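Outer membrane protein (Tpn50) (Borrelia burgdorferi, PDB 3OON) probably binds peptidoglycan through this OmpA-like C-terminal domain, which would tie the outer membrane of the spirochaete to its cell wall. Local coordinates at residues Phe26-Lys31 against Arg75-Tyr80; Ile13-Asp18 against Asp37-Leu42; Ile51-His56 against Asn79-Met84. One frame throughout, in Å; residues are numbered along the deposited sequence.

Contact 1 (Phe26-Lys31 against Arg75-Tyr80)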
ATOM      1  N   PHE A  26      -8.189  -3.154 -23.492  1.00 35.26           N
ATOM      2  CA  PHE A  26      -8.580  -2.790 -22.134  1.00 34.90           C
ATOM      3  C   PHE A  26      -9.082  -4.036 -21.402  1.00 35.63           C
ATOM      4  O   PHE A  26      -9.860  -3.943 -20.451  1.00 35.38           O
ATOM      5  CB  PHE A  26      -9.616  -1.650 -22.131  1.00 34.48           C
ATOM      6  CG  PHE A  26     -10.793  -1.888 -23.038  1.00 34.88           C
ATOM      7  CD1 PHE A  26     -11.913  -2.584 -22.583  1.00 35.47           C
ATOM      8  CD2 PHE A  26     -10.790  -1.403 -24.346  1.00 35.22           C
ATOM      9  CE1 PHE A  26     -13.001  -2.806 -23.423  1.00 36.24           C
ATOM     10  CE2 PHE A  26     -11.873  -1.618 -25.185  1.00 36.32           C
ATOM     11  CZ  PHE A  26     -12.983  -2.322 -24.719  1.00 36.18           C
ATOM     12  N   GLN A  27      -8.640  -5.208 -21.859  1.00 36.55           N
ATOM     13  CA  GLN A  27      -9.014  -6.455 -21.207  1.00 38.03           C
ATOM     14  C   GLN A  27      -7.935  -6.891 -20.213  1.00 37.57           C
ATOM     15  O   GLN A  27      -6.766  -7.035 -20.567  1.00 37.62           O
ATOM     16  CB  GLN A  27      -9.337  -7.545 -22.234  1.00 39.35           C
ATOM     17  CG  GLN A  27     -10.529  -8.411 -21.809  1.00 43.97           C
ATOM     18  CD  GLN A  27     -11.156  -9.204 -22.955  1.00 48.35           C
ATOM     19  OE1 GLN A  27     -11.219  -8.746 -24.101  1.00 50.05           O
ATOM     20  NE2 GLN A  27     -11.643 -10.397 -22.638  1.00 51.73           N
ATOM     21  N   ILE A  28      -8.347  -7.055 -18.962  1.00 37.70           N
ATOM     22  CA  ILE A  28      -7.466  -7.445 -17.859  1.00 37.66           C
ATOM     23  C   ILE A  28      -7.187  -8.943 -17.937  1.00 39.17           C
ATOM     24  O   ILE A  28      -8.115  -9.735 -18.111  1.00 39.71           O
ATOM     25  CB  ILE A  28      -8.138  -7.116 -16.482  1.00 37.28           C
ATOM     26  CG1 ILE A  28      -8.504  -5.626 -16.391  1.00 36.36           C
ATOM     27  CG2 ILE A  28      -7.236  -7.500 -15.326  1.00 36.54           C
ATOM     28  CD1 ILE A  28      -9.667  -5.317 -15.441  1.00 36.85           C
ATOM     29  N   LEU A  29      -5.914  -9.333 -17.830  1.00 39.84           N
ATOM     30  CA  LEU A  29      -5.556 -10.755 -17.745  1.00 41.11           C
ATOM     31  C   LEU A  29      -6.167 -11.394 -16.506  1.00 41.47           C
ATOM     32  O   LEU A  29      -6.210 -10.784 -15.435  1.00 40.29           O
ATOM     33  CB  LEU A  29      -4.038 -10.953 -17.719  1.00 41.56           C
ATOM     34  CG  LEU A  29      -3.319 -11.191 -19.050  1.00 42.66           C
ATOM     35  CD1 LEU A  29      -3.209  -9.895 -19.850  1.00 43.22           C
ATOM     36  CD2 LEU A  29      -1.948 -11.779 -18.804  1.00 43.02           C
ATOM     37  N   GLN A  30      -6.635 -12.631 -16.670  1.00 42.68           N
ATOM     38  CA  GLN A  30      -7.330 -13.374 -15.618  1.00 43.72           C
ATOM     39  C   GLN A  30      -6.598 -13.361 -14.272  1.00 42.97           C
ATOM     40  O   GLN A  30      -7.210 -13.173 -13.217  1.00 42.64           O
ATOM     41  CB  GLN A  30      -7.549 -14.825 -16.079  1.00 45.17           C
ATOM     42  CG  GLN A  30      -8.249 -15.715 -15.060  1.00 48.53           C
ATOM     43  CD  GLN A  30      -9.757 -15.487 -15.012  1.00 51.97           C
ATOM     44  OE1 GLN A  30     -10.260 -14.444 -15.437  1.00 53.58           O
ATOM     45  NE2 GLN A  30     -10.482 -16.470 -14.494  1.00 53.94           N
ATOM     46  N   LYS A  31      -5.286 -13.558 -14.323  1.00 42.91           N
ATOM     47  CA  LYS A  31      -4.467 -13.675 -13.124  1.00 43.02           C
ATOM     48  C   LYS A  31      -4.401 -12.384 -12.304  1.00 41.59           C
ATOM     49  O   LYS A  31      -3.973 -12.415 -11.148  1.00 41.41           O
ATOM     50  CB  LYS A  31      -3.050 -14.128 -13.489  1.00 43.96           C
ATOM     51  CG  LYS A  31      -2.258 -13.101 -14.297  1.00 45.21           C
ATOM     52  CD  LYS A  31      -0.834 -13.561 -14.510  1.00 48.54           C
ATOM     53  CE  LYS A  31      -0.055 -12.543 -15.304  1.00 49.04           C
ATOM     54  NZ  LYS A  31       1.206 -13.129 -15.847  1.00 50.48           N
ATOM     55  N   ARG A  75     -11.926   2.192 -16.654  1.00 26.36           N
ATOM     56  CA  ARG A  75     -13.294   1.669 -16.557  1.00 27.63           C
ATOM     57  C   ARG A  75     -13.368   0.156 -16.338  1.00 27.99           C
ATOM     58  O   ARG A  75     -14.224  -0.314 -15.583  1.00 28.23           O
ATOM     59  CB  ARG A  75     -14.124   2.104 -17.767  1.00 28.53           C
ATOM     60  CG  ARG A  75     -14.577   3.532 -17.636  1.00 30.96           C
ATOM     61  CD  ARG A  75     -15.490   3.998 -18.756  1.00 36.32           C
ATOM     62  NE  ARG A  75     -15.801   5.413 -18.561  1.00 39.47           N
ATOM     63  CZ  ARG A  75     -16.791   5.875 -17.801  1.00 41.53           C
ATOM     64  NH1 ARG A  75     -17.608   5.041 -17.159  1.00 42.77           N
ATOM     65  NH2 ARG A  75     -16.969   7.184 -17.690  1.00 42.79           N
ATOM     66  N   ALA A  76     -12.475  -0.600 -16.974  1.00 27.97           N
ATOM     67  CA  ALA A  76     -12.398  -2.049 -16.754  1.00 28.63           C
ATOM     68  C   ALA A  76     -12.142  -2.368 -15.269  1.00 28.61           C
ATOM     69  O   ALA A  76     -12.775  -3.267 -14.704  1.00 29.06           O
ATOM     70  CB  ALA A  76     -11.312  -2.663 -17.631  1.00 29.09           C
ATOM     71  N   ILE A  77     -11.227  -1.619 -14.647  1.00 28.22           N
ATOM     72  CA  ILE A  77     -10.914  -1.771 -13.220  1.00 28.14           C
ATOM     73  C   ILE A  77     -12.114  -1.378 -12.360  1.00 28.46           C
ATOM     74  O   ILE A  77     -12.524  -2.132 -11.460  1.00 28.44           O
ATOM     75  CB  ILE A  77      -9.660  -0.945 -12.804  1.00 27.74           C
ATOM     76  CG1 ILE A  77      -8.433  -1.332 -13.655  1.00 29.30           C
ATOM     77  CG2 ILE A  77      -9.385  -1.080 -11.296  1.00 27.53           C
ATOM     78  CD1 ILE A  77      -7.905  -2.715 -13.442  1.00 29.20           C
ATOM     79  N   GLY A  78     -12.678  -0.210 -12.654  1.00 28.45           N
ATOM     80  CA  GLY A  78     -13.852   0.300 -11.939  1.00 29.28           C
ATOM     81  C   GLY A  78     -15.030  -0.648 -12.023  1.00 30.40           C
ATOM     82  O   GLY A  78     -15.699  -0.909 -11.011  1.00 30.44           O
ATOM     83  N   ASN A  79     -15.277  -1.179 -13.221  1.00 31.21           N
ATOM     84  CA  ASN A  79     -16.389  -2.108 -13.436  1.00 32.92           C
ATOM     85  C   ASN A  79     -16.299  -3.349 -12.557  1.00 33.56           C
ATOM     86  O   ASN A  79     -17.320  -3.842 -12.068  1.00 34.59           O
ATOM     87  CB  ASN A  79     -16.493  -2.517 -14.902  1.00 33.37           C
ATOM     88  CG  ASN A  79     -17.060  -1.414 -15.785  1.00 34.87           C
ATOM     89  OD1 ASN A  79     -17.637  -0.438 -15.297  1.00 36.49           O
ATOM     90  ND2 ASN A  79     -16.892  -1.566 -17.093  1.00 35.30           N
ATOM     91  N   TYR A  80     -15.081  -3.846 -12.355  1.00 33.35           N
ATOM     92  CA  TYR A  80     -14.863  -5.005 -11.503  1.00 34.00           C
ATOM     93  C   TYR A  80     -15.156  -4.666 -10.046  1.00 33.79           C
ATOM     94  O   TYR A  80     -15.815  -5.442  -9.347  1.00 33.80           O
ATOM     95  CB  TYR A  80     -13.440  -5.554 -11.668  1.00 34.14           C
ATOM     96  CG  TYR A  80     -13.182  -6.795 -10.839  1.00 35.64           C
ATOM     97  CD1 TYR A  80     -13.754  -8.021 -11.183  1.00 37.57           C
ATOM     98  CD2 TYR A  80     -12.390  -6.739  -9.702  1.00 35.83           C
ATOM     99  CE1 TYR A  80     -13.529  -9.156 -10.417  1.00 39.36           C
ATOM    100  CE2 TYR A  80     -12.148  -7.866  -8.935  1.00 37.70           C
ATOM    101  CZ  TYR A  80     -12.722  -9.072  -9.296  1.00 39.13           C
ATOM    102  OH  TYR A  80     -12.491 -10.198  -8.540  1.00 40.47           O
TER

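Contact 2 (Ile13-Asp18 against Asp37-Leu42)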
ATOM      1  N   ILE A  13      -5.431   9.297  -0.618  1.00 31.71           N
ATOM      2  CA  ILE A  13      -4.475   8.207  -0.521  1.00 29.69           C
ATOM      3  C   ILE A  13      -4.334   7.587  -1.908  1.00 28.08           C
ATOM      4  O   ILE A  13      -5.282   7.003  -2.431  1.00 26.86           O
ATOM      5  CB  ILE A  13      -4.935   7.142   0.511  1.00 29.88           C
ATOM      6  CG1 ILE A  13      -5.127   7.769   1.898  1.00 31.62           C
ATOM      7  CG2 ILE A  13      -3.937   5.991   0.568  1.00 29.47           C
ATOM      8  CD1 ILE A  13      -5.798   6.844   2.914  1.00 31.76           C
ATOM      9  N   ASN A  14      -3.143   7.715  -2.495  1.00 26.74           N
ATOM     10  CA  ASN A  14      -2.855   7.183  -3.828  1.00 26.08           C
ATOM     11  C   ASN A  14      -2.424   5.709  -3.778  1.00 24.97           C
ATOM     12  O   ASN A  14      -1.519   5.341  -3.019  1.00 24.94           O
ATOM     13  CB  ASN A  14      -1.747   8.020  -4.484  1.00 26.70           C
ATOM     14  CG  ASN A  14      -1.556   7.708  -5.951  1.00 28.42           C
ATOM     15  OD1 ASN A  14      -2.238   8.269  -6.825  1.00 33.35           O
ATOM     16  ND2 ASN A  14      -0.610   6.845  -6.241  1.00 28.87           N
ATOM     17  N   LEU A  15      -3.081   4.887  -4.592  1.00 23.59           N
ATOM     18  CA  LEU A  15      -2.725   3.487  -4.773  1.00 23.65           C
ATOM     19  C   LEU A  15      -2.160   3.345  -6.177  1.00 23.96           C
ATOM     20  O   LEU A  15      -2.882   3.495  -7.167  1.00 23.91           O
ATOM     21  CB  LEU A  15      -3.948   2.570  -4.599  1.00 23.38           C
ATOM     22  CG  LEU A  15      -4.877   2.770  -3.393  1.00 24.62           C
ATOM     23  CD1 LEU A  15      -5.979   1.691  -3.384  1.00 23.66           C
ATOM     24  CD2 LEU A  15      -4.086   2.741  -2.105  1.00 27.02           C
ATOM     25  N   SER A  16      -0.864   3.095  -6.279  1.00 24.46           N
ATOM     26  CA  SER A  16      -0.275   2.923  -7.602  1.00 26.12           C
ATOM     27  C   SER A  16       0.186   1.484  -7.783  1.00 25.86           C
ATOM     28  O   SER A  16       0.764   0.874  -6.877  1.00 26.29           O
ATOM     29  CB  SER A  16       0.847   3.932  -7.866  1.00 27.10           C
ATOM     30  OG  SER A  16       1.999   3.620  -7.137  1.00 32.68           O
ATOM     31  N   PHE A  17      -0.115   0.923  -8.942  1.00 26.42           N
ATOM     32  CA  PHE A  17       0.152  -0.476  -9.197  1.00 27.42           C
ATOM     33  C   PHE A  17       0.201  -0.692 -10.698  1.00 28.64           C
ATOM     34  O   PHE A  17      -0.031   0.236 -11.474  1.00 29.34           O
ATOM     35  CB  PHE A  17      -0.924  -1.360  -8.545  1.00 26.52           C
ATOM     36  CG  PHE A  17      -2.325  -0.967  -8.900  1.00 25.37           C
ATOM     37  CD1 PHE A  17      -2.994  -1.598  -9.932  1.00 26.11           C
ATOM     38  CD2 PHE A  17      -2.974   0.053  -8.203  1.00 24.20           C
ATOM     39  CE1 PHE A  17      -4.306  -1.215 -10.277  1.00 26.32           C
ATOM     40  CE2 PHE A  17      -4.270   0.441  -8.536  1.00 24.34           C
ATOM     41  CZ  PHE A  17      -4.938  -0.197  -9.575  1.00 25.32           C
ATOM     42  N   ASP A  18       0.507  -1.907 -11.129  0.50 29.71           N
ATOM     43  CA  ASP A  18       0.491  -2.185 -12.561  0.50 30.56           C
ATOM     44  C   ASP A  18      -0.279  -3.459 -12.874  0.50 31.09           C
ATOM     45  O   ASP A  18      -0.109  -4.496 -12.222  0.50 31.85           O
ATOM     46  CB  ASP A  18       1.899  -2.215 -13.158  0.50 31.27           C
ATOM     47  CG  ASP A  18       2.711  -3.380 -12.662  0.50 32.38           C
ATOM     48  OD1 ASP A  18       2.255  -4.051 -11.721  0.50 34.14           O
ATOM     49  OD2 ASP A  18       3.804  -3.631 -13.213  0.50 34.34           O
ATOM     50  N   ASP A  37      -8.597  -7.691  -6.179  1.00 30.93           N
ATOM     51  CA  ASP A  37      -9.296  -8.138  -4.958  1.00 31.55           C
ATOM     52  C   ASP A  37      -8.660  -7.553  -3.697  1.00 30.83           C
ATOM     53  O   ASP A  37      -9.356  -7.174  -2.752  1.00 30.17           O
ATOM     54  CB  ASP A  37      -9.304  -9.659  -4.856  1.00 32.89           C
ATOM     55  CG  ASP A  37     -10.279 -10.313  -5.819  1.00 35.40           C
ATOM     56  OD1 ASP A  37     -11.141  -9.611  -6.382  1.00 37.46           O
ATOM     57  OD2 ASP A  37     -10.173 -11.543  -6.006  1.00 37.94           O
ATOM     58  N   LEU A  38      -7.335  -7.479  -3.698  1.00 30.41           N
ATOM     59  CA  LEU A  38      -6.600  -6.830  -2.617  1.00 30.41           C
ATOM     60  C   LEU A  38      -6.921  -5.337  -2.560  1.00 29.88           C
ATOM     61  O   LEU A  38      -7.186  -4.790  -1.481  1.00 29.67           O
ATOM     62  CB  LEU A  38      -5.086  -7.059  -2.750  1.00 30.91           C
ATOM     63  CG  LEU A  38      -4.221  -6.303  -1.730  1.00 31.60           C
ATOM     64  CD1 LEU A  38      -4.609  -6.617  -0.268  1.00 32.66           C
ATOM     65  CD2 LEU A  38      -2.760  -6.606  -1.973  1.00 34.26           C
ATOM     66  N   ILE A  39      -6.901  -4.678  -3.719  1.00 29.48           N
ATOM     67  CA  ILE A  39      -7.344  -3.283  -3.791  1.00 29.49           C
ATOM     68  C   ILE A  39      -8.761  -3.149  -3.201  1.00 29.92           C
ATOM     69  O   ILE A  39      -9.033  -2.235  -2.417  1.00 30.11           O
ATOM     70  CB  ILE A  39      -7.278  -2.747  -5.242  1.00 28.98           C
ATOM     71  CG1 ILE A  39      -5.813  -2.653  -5.696  1.00 29.26           C
ATOM     72  CG2 ILE A  39      -7.948  -1.389  -5.357  1.00 28.78           C
ATOM     73  CD1 ILE A  39      -5.622  -2.708  -7.196  1.00 30.22           C
ATOM     74  N   ALA A  40      -9.641  -4.078  -3.569  1.00 30.64           N
ATOM     75  CA  ALA A  40     -11.030  -4.084  -3.092  1.00 32.05           C
ATOM     76  C   ALA A  40     -11.114  -4.197  -1.566  1.00 33.18           C
ATOM     77  O   ALA A  40     -11.969  -3.563  -0.935  1.00 33.64           O
ATOM     78  CB  ALA A  40     -11.830  -5.200  -3.778  1.00 32.24           C
ATOM     79  N   LYS A  41     -10.217  -4.986  -0.980  1.00 33.98           N
ATOM     80  CA  LYS A  41     -10.142  -5.142   0.473  1.00 35.18           C
ATOM     81  C   LYS A  41      -9.812  -3.817   1.164  1.00 34.64           C
ATOM     82  O   LYS A  41     -10.367  -3.511   2.213  1.00 35.54           O
ATOM     83  CB  LYS A  41      -9.119  -6.210   0.853  1.00 35.82           C
ATOM     84  CG  LYS A  41      -9.723  -7.464   1.442  1.00 39.41           C
ATOM     85  CD  LYS A  41      -8.700  -8.180   2.310  1.00 43.21           C
ATOM     86  CE  LYS A  41      -9.353  -8.891   3.496  1.00 46.04           C
ATOM     87  NZ  LYS A  41      -8.388  -9.793   4.153  1.00 47.92           N
ATOM     88  N   LEU A  42      -8.918  -3.029   0.571  1.00 33.27           N
ATOM     89  CA  LEU A  42      -8.611  -1.711   1.102  1.00 32.73           C
ATOM     90  C   LEU A  42      -9.775  -0.746   0.923  1.00 33.27           C
ATOM     91  O   LEU A  42     -10.133  -0.044   1.862  1.00 33.60           O
ATOM     92  CB  LEU A  42      -7.357  -1.130   0.442  1.00 32.22           C
ATOM     93  CG  LEU A  42      -6.082  -1.941   0.650  1.00 32.06           C
ATOM     94  CD1 LEU A  42      -4.960  -1.333  -0.165  1.00 33.28           C
ATOM     95  CD2 LEU A  42      -5.708  -1.989   2.145  1.00 32.15           C
TER

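Contact 3 (Ile51-His56 against Asn79-Met84)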
ATOM      1  N   ILE A  51     -13.719   7.605  -5.205  1.00 26.49           N
ATOM      2  CA  ILE A  51     -12.404   7.248  -5.750  1.00 25.00           C
ATOM      3  C   ILE A  51     -12.184   7.805  -7.154  1.00 24.30           C
ATOM      4  O   ILE A  51     -13.131   8.053  -7.893  1.00 25.49           O
ATOM      5  CB  ILE A  51     -12.121   5.711  -5.752  1.00 24.60           C
ATOM      6  CG1 ILE A  51     -13.075   4.953  -6.680  1.00 25.39           C
ATOM      7  CG2 ILE A  51     -12.150   5.125  -4.323  1.00 25.54           C
ATOM      8  CD1 ILE A  51     -12.663   3.479  -6.872  1.00 22.97           C
ATOM      9  N   LEU A  52     -10.922   7.993  -7.507  1.00 23.20           N
ATOM     10  CA  LEU A  52     -10.543   8.406  -8.855  1.00 23.10           C
ATOM     11  C   LEU A  52      -9.658   7.319  -9.436  1.00 23.21           C
ATOM     12  O   LEU A  52      -8.664   6.932  -8.801  1.00 23.87           O
ATOM     13  CB  LEU A  52      -9.771   9.729  -8.786  1.00 23.25           C
ATOM     14  CG  LEU A  52      -8.937  10.130 -10.008  1.00 23.35           C
ATOM     15  CD1 LEU A  52      -9.843  10.481 -11.174  1.00 25.56           C
ATOM     16  CD2 LEU A  52      -8.072  11.328  -9.649  1.00 26.22           C
ATOM     17  N   ILE A  53     -10.018   6.819 -10.620  1.00 22.49           N
ATOM     18  CA  ILE A  53      -9.248   5.770 -11.275  1.00 22.08           C
ATOM     19  C   ILE A  53      -8.660   6.347 -12.547  1.00 22.30           C
ATOM     20  O   ILE A  53      -9.403   6.845 -13.409  1.00 23.02           O
ATOM     21  CB  ILE A  53     -10.093   4.532 -11.635  1.00 22.01           C
ATOM     22  CG1 ILE A  53     -10.899   4.052 -10.422  1.00 21.01           C
ATOM     23  CG2 ILE A  53      -9.179   3.422 -12.203  1.00 22.24           C
ATOM     24  CD1 ILE A  53     -11.686   2.771 -10.672  1.00 22.54           C
ATOM     25  N   GLU A  54      -7.335   6.281 -12.663  1.00 22.33           N
ATOM     26  CA  GLU A  54      -6.614   6.908 -13.772  1.00 23.38           C
ATOM     27  C   GLU A  54      -5.881   5.866 -14.602  1.00 23.27           C
ATOM     28  O   GLU A  54      -5.114   5.053 -14.056  1.00 24.16           O
ATOM     29  CB  GLU A  54      -5.622   7.947 -13.240  1.00 23.63           C
ATOM     30  CG  GLU A  54      -6.285   9.065 -12.444  1.00 26.30           C
ATOM     31  CD  GLU A  54      -5.293  10.055 -11.898  1.00 29.98           C
ATOM     32  OE1 GLU A  54      -4.815   9.860 -10.757  1.00 32.82           O
ATOM     33  OE2 GLU A  54      -4.986  11.032 -12.612  1.00 33.34           O
ATOM     34  N   GLY A  55      -6.147   5.876 -15.906  1.00 23.81           N
ATOM     35  CA  GLY A  55      -5.594   4.897 -16.840  1.00 24.39           C
ATOM     36  C   GLY A  55      -4.531   5.515 -17.728  1.00 25.57           C
ATOM     37  O   GLY A  55      -4.499   6.743 -17.926  1.00 25.24           O
ATOM     38  N   HIS A  56      -3.666   4.657 -18.267  1.00 26.64           N
ATOM     39  CA  HIS A  56      -2.543   5.089 -19.076  1.00 27.80           C
ATOM     40  C   HIS A  56      -2.275   4.134 -20.230  1.00 28.84           C
ATOM     41  O   HIS A  56      -2.548   2.923 -20.158  1.00 29.19           O
ATOM     42  CB  HIS A  56      -1.260   5.209 -18.233  1.00 28.21           C
ATOM     43  CG  HIS A  56      -1.386   6.124 -17.056  1.00 29.10           C
ATOM     44  ND1 HIS A  56      -1.037   7.456 -17.106  1.00 29.48           N
ATOM     45  CD2 HIS A  56      -1.824   5.897 -15.795  1.00 28.52           C
ATOM     46  CE1 HIS A  56      -1.253   8.011 -15.927  1.00 29.48           C
ATOM     47  NE2 HIS A  56      -1.729   7.085 -15.113  1.00 29.29           N
ATOM     48  N   ASN A  79     -15.277  -1.179 -13.221  1.00 31.21           N
ATOM     49  CA  ASN A  79     -16.389  -2.108 -13.436  1.00 32.92           C
ATOM     50  C   ASN A  79     -16.299  -3.349 -12.557  1.00 33.56           C
ATOM     51  O   ASN A  79     -17.320  -3.842 -12.068  1.00 34.59           O
ATOM     52  CB  ASN A  79     -16.493  -2.517 -14.902  1.00 33.37           C
ATOM     53  CG  ASN A  79     -17.060  -1.414 -15.785  1.00 34.87           C
ATOM     54  OD1 ASN A  79     -17.637  -0.438 -15.297  1.00 36.49           O
ATOM     55  ND2 ASN A  79     -16.892  -1.566 -17.093  1.00 35.30           N
ATOM     56  N   TYR A  80     -15.081  -3.846 -12.355  1.00 33.35           N
ATOM     57  CA  TYR A  80     -14.863  -5.005 -11.503  1.00 34.00           C
ATOM     58  C   TYR A  80     -15.156  -4.666 -10.046  1.00 33.79           C
ATOM     59  O   TYR A  80     -15.815  -5.442  -9.347  1.00 33.80           O
ATOM     60  CB  TYR A  80     -13.440  -5.554 -11.668  1.00 34.14           C
ATOM     61  CG  TYR A  80     -13.182  -6.795 -10.839  1.00 35.64           C
ATOM     62  CD1 TYR A  80     -13.754  -8.021 -11.183  1.00 37.57           C
ATOM     63  CD2 TYR A  80     -12.390  -6.739  -9.702  1.00 35.83           C
ATOM     64  CE1 TYR A  80     -13.529  -9.156 -10.417  1.00 39.36           C
ATOM     65  CE2 TYR A  80     -12.148  -7.866  -8.935  1.00 37.70           C
ATOM     66  CZ  TYR A  80     -12.722  -9.072  -9.296  1.00 39.13           C
ATOM     67  OH  TYR A  80     -12.491 -10.198  -8.540  1.00 40.47           O
ATOM     68  N   LEU A  81     -14.695  -3.493  -9.610  1.00 32.76           N
ATOM     69  CA  LEU A  81     -14.993  -2.987  -8.269  1.00 32.85           C
ATOM     70  C   LEU A  81     -16.496  -2.795  -8.019  1.00 34.16           C
ATOM     71  O   LEU A  81     -16.971  -3.045  -6.909  1.00 34.18           O
ATOM     72  CB  LEU A  81     -14.222  -1.698  -7.982  1.00 31.51           C
ATOM     73  CG  LEU A  81     -12.690  -1.771  -8.007  1.00 29.81           C
ATOM     74  CD1 LEU A  81     -12.107  -0.381  -7.844  1.00 29.03           C
ATOM     75  CD2 LEU A  81     -12.140  -2.713  -6.919  1.00 30.07           C
ATOM     76  N   ILE A  82     -17.217  -2.339  -9.046  0.50 35.03           N
ATOM     77  CA  ILE A  82     -18.680  -2.253  -9.009  0.50 36.73           C
ATOM     78  C   ILE A  82     -19.258  -3.644  -8.798  0.50 38.10           C
ATOM     79  O   ILE A  82     -20.060  -3.870  -7.885  0.50 38.65           O
ATOM     80  CB  ILE A  82     -19.257  -1.708 -10.336  0.50 36.80           C
ATOM     81  CG1 ILE A  82     -18.718  -0.315 -10.641  0.50 36.47           C
ATOM     82  CG2 ILE A  82     -20.784  -1.697 -10.292  0.50 37.75           C
ATOM     83  CD1 ILE A  82     -19.056   0.678  -9.601  0.50 36.31           C
ATOM     84  N   LYS A  83     -18.822  -4.572  -9.646  1.00 38.85           N
ATOM     85  CA  LYS A  83     -19.296  -5.962  -9.643  1.00 41.20           C
ATOM     86  C   LYS A  83     -19.033  -6.651  -8.294  1.00 42.37           C
ATOM     87  O   LYS A  83     -19.856  -7.452  -7.822  1.00 43.24           O
ATOM     88  CB  LYS A  83     -18.632  -6.730 -10.790  1.00 41.40           C
ATOM     89  CG  LYS A  83     -19.122  -8.166 -11.005  1.00 44.14           C
ATOM     90  CD  LYS A  83     -18.234  -8.863 -12.036  1.00 46.34           C
ATOM     91  CE  LYS A  83     -18.650 -10.295 -12.289  1.00 48.93           C
ATOM     92  NZ  LYS A  83     -17.850 -10.848 -13.419  1.00 50.08           N
HETATM   93  N   MSE A  84     -17.901  -6.319  -7.673  1.00 42.42           N
HETATM   94  CA  MSE A  84     -17.535  -6.843  -6.353  1.00 43.29           C
HETATM   95  C   MSE A  84     -18.284  -6.136  -5.219  1.00 43.11           C
HETATM   96  O   MSE A  84     -18.106  -6.482  -4.047  1.00 43.08           O
HETATM   97  CB  MSE A  84     -16.024  -6.735  -6.121  1.00 43.41           C
HETATM   98  CG  MSE A  84     -15.157  -7.610  -7.033  1.00 45.72           C
HETATM   99 SE   MSE A  84     -15.263  -9.540  -6.726  0.70 52.61          SE
HETATM  100  CE  MSE A  84     -16.694 -10.012  -7.982  1.00 49.45           C
TER

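Contact 1 (Phe26-Lys31 against Arg75-Tyr80)
Ala76, in residues 75-80 of helix 63-83, presses its methyl group against the backbone of the loop 26-31, and Ile77 beside it meets the same loop through its side chain. The CA atoms of Phe26 and Ala76 lie 6.6 Å apart, a close approach of chain to chain that the small alanine side chain permits. Ala76 CB sits 3.4 Å from the carbonyl oxygen Phe26 O, a van der Waals contact of a methyl with a backbone oxygen. The same CB is touched by the end of Ile28, whose CD1 lies 3.8 Å away. That CD1 is also 3.8 Å from Ala76 O, so the isoleucine tip covers both the methyl and the carbonyl of this one residue. Ile77 follows with its CD1 3.7 Å from Ile28 CD1, and the two isoleucine side chains cross at about a right angle, meeting at their ends. In Ile77 the bond from CA to CB does not point to the loop; it is the second torsion (chi2 -67°) that swings CD1 round to Ile28. Farther along the helix the Tyr80 ring meets that of Tyr33, the planes at about 45°. The join is apolar at Ile28 and Ile77, which are buried, while Phe26 remains exposed at the margin. Residues 26-31 belong to the loop between strand 12-20 and helix 33-45 in this OmpA-like domain and here run beside helix 63-83. Ile28 packs on Ile19 of the strand and on Tyr33 and Ile36 of helix 33-45, and Ile77 reaches both Ile19 and Ile36, so the pair fills the junction of the two helices with the sheet.

Contact 2 (Ile13-Asp18 against Asp37-Leu42)
Helix 37-42 lies over strand 13-18 with Leu15 and Ile39 nearest in the backbone, their CA atoms 8.3 Å apart, a spacing bridged by side chains alone. Ile39 carries the contact with both of its branches. Its CD1 stands over the centre of the Phe17 ring, 3.6 Å from the centroid and only 13° off the ring normal, a CH-pi contact on one face. The methyl leans slightly to the far end of the ring, where Phe17 CZ is its nearest atom at 3.5 Å. With CG between the backbone N and the carbonyl carbon (chi1 52°), the Phe17 ring stands up from the strand, one face turned to Ile39. The contact is part of the helix-on-sheet core of the OmpA C-terminal fold, in which helices pack on one face of a mixed sheet. The other branch, Ile39 CG2, rests 4.2 Å from Leu15 CD1, the two side chains running alongside in opposite senses. Leu15 and Phe17, two residues apart, both point toward the helix, as alternate residues of a strand do. Phe17 also touches Val117 and Ile119 of the adjoining strand 114-122, and Ile39 extends to Ile119 and to Ile4 of strand 4-9. Helix 33-45 faces the second subunit as well: Leu38 packs on Glu7 of that chain and Leu42 on its Phe46.

Contact 3 (Ile51-His56 against Asn79-Met84)
Leu81 brings its CD1 methyl over the ends of two isoleucines of strand 51-55, Ile51 and Ile53. The nearer is Ile51, with CD1 4.0 Å from Leu81 CD1; these side chains meet at a slant. Ile53 approaches the same methyl with its own CD1 at 4.3 Å, so one branch of the leucine serves both partners. Ile51 has CG1 between the backbone N and the carbonyl carbon (chi1 65°), whereas in Ile53 that branch lies beside the backbone N (chi1 -50°); from these different starts both terminal methyls converge on Leu81. All three residues are buried. The backbones stay well apart, with the CA atoms of Ile51 and Leu81 10.9 Å from each other, and the contact is a light one, made by methyl groups at the ends of side chains. It lies within the beta-alpha-beta unit formed by strand 51-55, helix 63-83 and strand 92-96, whose two strands are parallel neighbours. Ile92 of strand 92-96 packs against both isoleucines, Ile119 and Val117 of strand 114-122 adjoin Ile51 and Ile53 respectively, and Ile36 and Leu43 of helix 33-45 border Leu81 along the seam between the two helices.

In the fold
Contacts 2 and 3 are buried helix-on-sheet contacts, one for each long helix, whereas contact 1 is partly buried and fastens a loop to helix 63-83. The segments of contacts 1 and 3 overlap at Asn79 and Tyr80, though Ala76 and Ile77 carry one and Leu81 the other; Gly78 of the first packs on Ile53 of the third. All three are apolar, but contact 2 alone involves an aromatic face, contact 3 joins aliphatic methyl ends, and contact 1 adds a backbone carbonyl. A polar tie links the helices: Tyr80 OH is 2.6 Å from Asp37 OD1, a probable hydrogen bond. Only contact 2 also borders the second subunit.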